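Local coordinates for class II aldolase/adducin domain protein (Pseudomonas syringae pv. phaseolicola 1448A, PDB 3OCR), which belongs to the class II aldolase/adducin family and has no established reaction, although actin filament binding has been tentatively assigned to it, at residues I151-E163 with D178-H190. Numbering follows the deposited sequence.
Sequences IAFSGRVAYHGYE and DLGDKSVMILRNH
A chi1 of 174° swings the His160 ring away from its own backbone N, and a chi1 of -69° sets the Asp178 carboxylate beside its N, so that the two side chains cross at about a right angle. His160 ND1 donates to Asp178 OD2 over 2.7 Å; that oxygen lies near the imidazole plane and accepts through its anti lone pair. Histidine suits the place because its other nitrogen, NE2, bonds to Glu171 in helix 169-179; two acidic partners would be expected to favour a charged imidazole. A water bound to Gly161 N gives Asp178 OD2 a second bond.

Alongside this pair the two strands run parallel. Hydrogen bonds from Ala158 N to Val184 O and from Ile186 N to Ala158 O, both 2.8 Å, begin an alternation continued by those from His160 N to Ile186 O and Arg188 N to His160 O. Strands 157-160 and 184-187, joined through helix 169-179, form a beta-alpha-beta crossover at one end of the chain's mixed sheet.

On the helix side, the small methyl of Ala158 allows close approach, its CB 3.3 Å from Asp178 O, while the selenomethionine Met185, extended as far as SE, lays that atom 3.8 Å from His160 CB. The other face carries beta-branched Val157, Val184 and Ile186, whose compact side chains suit an extended backbone; Val157 CG1 touches Ile186 CG1 at 3.8 Å. Tyr159 lies alongside Ile186 and places CD2 over the centre of the Arg188 guanidinium, 3.7 Å from CZ, with the planes 23° apart. Its hydroxyl bonds to Leu143.

Beyond the strands, the edge of Tyr162 turns toward the face of His190, centroids 5.6 Å apart, and its hydroxyl bonds to Gln148 of a second subunit.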
# COMPACT_ATOMS: atom_id res chain seq x y z
N ILE A 151 -21.16 -2.55 -9.78
CA ILE A 151 -22.43 -2.67 -10.52
C ILE A 151 -23.30 -3.75 -9.88
O ILE A 151 -24.53 -3.64 -9.84
CB ILE A 151 -22.18 -2.91 -12.06
CG1 ILE A 151 -21.52 -1.69 -12.69
CG2 ILE A 151 -23.46 -3.27 -12.84
CD1 ILE A 151 -20.85 -1.97 -14.09
N ALA A 152 -22.65 -4.77 -9.31
CA ALA A 152 -23.34 -5.80 -8.56
C ALA A 152 -24.14 -5.26 -7.35
O ALA A 152 -25.12 -5.89 -6.91
CB ALA A 152 -22.33 -6.89 -8.11
N PHE A 153 -23.74 -4.11 -6.81
CA PHE A 153 -24.50 -3.42 -5.74
C PHE A 153 -25.61 -2.47 -6.24
O PHE A 153 -26.28 -1.82 -5.43
CB PHE A 153 -23.52 -2.64 -4.83
CG PHE A 153 -22.78 -3.55 -3.89
CD1 PHE A 153 -21.49 -3.98 -4.19
CD2 PHE A 153 -23.39 -4.02 -2.74
CE1 PHE A 153 -20.81 -4.87 -3.32
CE2 PHE A 153 -22.72 -4.88 -1.86
CZ PHE A 153 -21.44 -5.30 -2.16
N SER A 154 -25.82 -2.40 -7.55
CA SER A 154 -26.82 -1.45 -8.05
C SER A 154 -28.20 -1.81 -7.49
O SER A 154 -28.63 -2.97 -7.57
CB SER A 154 -26.84 -1.44 -9.58
OG SER A 154 -27.86 -0.57 -10.05
N GLY A 155 -28.85 -0.82 -6.88
CA GLY A 155 -30.16 -1.00 -6.27
C GLY A 155 -30.13 -1.74 -4.93
O GLY A 155 -31.19 -2.07 -4.39
N ARG A 156 -28.94 -2.00 -4.38
CA ARG A 156 -28.84 -2.68 -3.08
C ARG A 156 -28.43 -1.73 -1.93
O ARG A 156 -28.40 -2.14 -0.76
CB ARG A 156 -27.85 -3.84 -3.15
CG ARG A 156 -28.36 -5.09 -3.91
CD ARG A 156 -27.18 -5.97 -4.29
NE ARG A 156 -26.52 -6.62 -3.15
CZ ARG A 156 -25.30 -7.18 -3.19
NH1 ARG A 156 -24.58 -7.14 -4.31
NH2 ARG A 156 -24.80 -7.78 -2.11
N VAL A 157 -28.09 -0.49 -2.27
CA VAL A 157 -27.36 0.37 -1.35
C VAL A 157 -28.21 1.53 -0.88
O VAL A 157 -28.76 2.28 -1.71
CB VAL A 157 -26.02 0.88 -1.98
CG1 VAL A 157 -25.23 1.71 -0.96
CG2 VAL A 157 -25.20 -0.30 -2.49
N ALA A 158 -28.33 1.64 0.45
CA ALA A 158 -28.98 2.79 1.07
C ALA A 158 -27.94 3.87 1.38
O ALA A 158 -26.77 3.56 1.58
CB ALA A 158 -29.71 2.38 2.35
N TYR A 159 -28.36 5.14 1.38
CA TYR A 159 -27.51 6.23 1.88
C TYR A 159 -28.12 6.95 3.09
O TYR A 159 -29.35 7.19 3.15
CB TYR A 159 -27.21 7.24 0.77
CG TYR A 159 -26.32 6.70 -0.29
CD1 TYR A 159 -26.84 5.89 -1.30
CD2 TYR A 159 -24.96 6.98 -0.29
CE1 TYR A 159 -26.01 5.35 -2.28
CE2 TYR A 159 -24.12 6.46 -1.27
CZ TYR A 159 -24.65 5.66 -2.27
OH TYR A 159 -23.82 5.14 -3.23
N HIS A 160 -27.26 7.34 4.01
CA HIS A 160 -27.66 8.04 5.23
C HIS A 160 -26.73 9.26 5.40
O HIS A 160 -25.50 9.10 5.55
CB HIS A 160 -27.60 7.08 6.44
CG HIS A 160 -27.87 7.73 7.76
ND1 HIS A 160 -29.13 8.12 8.16
CD2 HIS A 160 -27.03 8.06 8.78
CE1 HIS A 160 -29.06 8.68 9.35
NE2 HIS A 160 -27.80 8.64 9.76
N GLY A 161 -27.31 10.45 5.33
CA GLY A 161 -26.62 11.73 5.58
C GLY A 161 -25.99 11.83 6.96
O GLY A 161 -26.59 11.39 7.94
N TYR A 162 -24.80 12.41 7.05
CA TYR A 162 -24.05 12.49 8.30
C TYR A 162 -24.66 13.47 9.30
O TYR A 162 -24.97 14.62 8.95
CB TYR A 162 -22.59 12.89 8.04
CG TYR A 162 -21.70 12.70 9.27
CD1 TYR A 162 -21.58 11.45 9.88
CD2 TYR A 162 -21.01 13.79 9.84
CE1 TYR A 162 -20.77 11.28 11.03
CE2 TYR A 162 -20.22 13.63 10.98
CZ TYR A 162 -20.09 12.36 11.56
OH TYR A 162 -19.32 12.24 12.69
N GLU A 163 -24.81 13.02 10.54
CA GLU A 163 -25.39 13.90 11.57
C GLU A 163 -24.53 14.06 12.84
O GLU A 163 -24.92 14.75 13.77
CB GLU A 163 -26.82 13.45 11.92
CG GLU A 163 -27.74 13.33 10.71
CD GLU A 163 -29.19 13.12 11.10
OE1 GLU A 163 -29.65 13.74 12.09
OE2 GLU A 163 -29.88 12.33 10.41
N ASP A 178 -33.94 5.35 6.22
CA ASP A 178 -32.99 5.32 5.11
C ASP A 178 -32.64 3.90 4.68
O ASP A 178 -32.61 3.61 3.49
CB ASP A 178 -31.71 6.08 5.48
CG ASP A 178 -31.91 7.59 5.62
OD1 ASP A 178 -32.84 8.18 5.01
OD2 ASP A 178 -31.12 8.21 6.36
N LEU A 179 -32.35 3.01 5.62
CA LEU A 179 -32.04 1.63 5.27
C LEU A 179 -33.20 0.93 4.57
O LEU A 179 -33.00 0.20 3.57
CB LEU A 179 -31.63 0.86 6.52
CG LEU A 179 -31.22 -0.59 6.31
CD1 LEU A 179 -29.91 -0.66 5.53
CD2 LEU A 179 -31.07 -1.27 7.66
N GLY A 180 -34.42 1.16 5.07
CA GLY A 180 -35.64 0.52 4.52
C GLY A 180 -35.46 -0.98 4.52
O GLY A 180 -35.04 -1.58 5.53
N ASP A 181 -35.72 -1.59 3.37
CA ASP A 181 -35.67 -3.05 3.20
C ASP A 181 -34.29 -3.59 2.82
O ASP A 181 -34.12 -4.80 2.69
CB ASP A 181 -36.69 -3.49 2.15
CG ASP A 181 -38.12 -3.34 2.62
OD1 ASP A 181 -38.33 -3.13 3.83
OD2 ASP A 181 -39.04 -3.43 1.78
N LYS A 182 -33.31 -2.69 2.66
CA LYS A 182 -31.98 -3.07 2.12
C LYS A 182 -31.09 -3.62 3.24
O LYS A 182 -31.48 -3.59 4.41
CB LYS A 182 -31.31 -1.88 1.45
CG LYS A 182 -32.13 -1.29 0.27
CD LYS A 182 -31.43 -0.08 -0.27
CE LYS A 182 -31.63 0.04 -1.76
NZ LYS A 182 -32.76 0.92 -2.05
N SER A 183 -29.93 -4.13 2.89
CA SER A 183 -29.03 -4.68 3.89
C SER A 183 -27.59 -4.18 3.72
O SER A 183 -26.63 -4.76 4.29
CB SER A 183 -29.09 -6.21 3.89
OG SER A 183 -28.51 -6.75 2.70
N VAL A 184 -27.44 -3.12 2.91
CA VAL A 184 -26.14 -2.44 2.68
C VAL A 184 -26.41 -0.94 2.72
O VAL A 184 -27.36 -0.47 2.06
CB VAL A 184 -25.56 -2.77 1.29
CG1 VAL A 184 -24.22 -2.06 1.12
CG2 VAL A 184 -25.41 -4.29 1.08
N MSE A 185 -25.59 -0.21 3.48
CA MSE A 185 -25.76 1.24 3.61
C MSE A 185 -24.41 1.96 3.58
O MSE A 185 -23.39 1.53 4.18
CB MSE A 185 -26.52 1.61 4.89
CG MSE A 185 -27.02 3.12 4.90
SE MSE A 185 -28.59 3.42 6.05
CE MSE A 185 -27.88 2.22 7.44
N ILE A 186 -24.40 3.08 2.89
CA ILE A 186 -23.25 3.93 2.96
C ILE A 186 -23.62 5.07 3.90
O ILE A 186 -24.58 5.85 3.67
CB ILE A 186 -22.77 4.38 1.53
CG1 ILE A 186 -22.18 3.17 0.80
CG2 ILE A 186 -21.74 5.51 1.62
CD1 ILE A 186 -21.76 3.44 -0.69
N LEU A 187 -22.88 5.15 4.99
CA LEU A 187 -23.07 6.23 5.96
C LEU A 187 -22.19 7.38 5.47
O LEU A 187 -20.98 7.34 5.60
CB LEU A 187 -22.66 5.75 7.37
CG LEU A 187 -23.35 4.48 7.86
CD1 LEU A 187 -22.57 3.84 9.01
CD2 LEU A 187 -24.82 4.74 8.28
N ARG A 188 -22.82 8.37 4.84
CA ARG A 188 -22.07 9.43 4.20
C ARG A 188 -21.12 10.11 5.20
O ARG A 188 -21.49 10.36 6.36
CB ARG A 188 -23.00 10.50 3.56
CG ARG A 188 -23.87 10.02 2.40
CD ARG A 188 -24.48 11.25 1.74
NE ARG A 188 -25.59 10.94 0.85
CZ ARG A 188 -25.48 10.68 -0.44
NH1 ARG A 188 -24.29 10.65 -1.04
NH2 ARG A 188 -26.58 10.43 -1.15
N ASN A 189 -19.92 10.41 4.70
CA ASN A 189 -18.81 11.00 5.45
C ASN A 189 -18.46 10.19 6.68
O ASN A 189 -17.99 10.73 7.66
CB ASN A 189 -19.14 12.43 5.88
CG ASN A 189 -19.56 13.30 4.71
OD1 ASN A 189 -20.74 13.54 4.53
ND2 ASN A 189 -18.59 13.73 3.88
N HIS A 190 -18.74 8.90 6.66
CA HIS A 190 -18.64 8.21 7.93
C HIS A 190 -18.05 6.83 7.74
O HIS A 190 -17.08 6.50 8.41
CB HIS A 190 -20.01 8.23 8.66
CG HIS A 190 -20.02 7.54 9.99
ND1 HIS A 190 -21.17 7.40 10.75
CD2 HIS A 190 -19.03 6.92 10.70
CE1 HIS A 190 -20.88 6.75 11.87
NE2 HIS A 190 -19.59 6.44 11.85
O HOH W 1 -29.39 -4.40 0.03
O HOH W 2 -28.00 -6.60 -0.62
O HOH W 3 -31.45 5.32 1.19
O HOH W 4 -23.69 9.32 7.63
O HOH W 5 -30.14 10.65 4.93
O HOH W 6 -23.67 13.69 4.77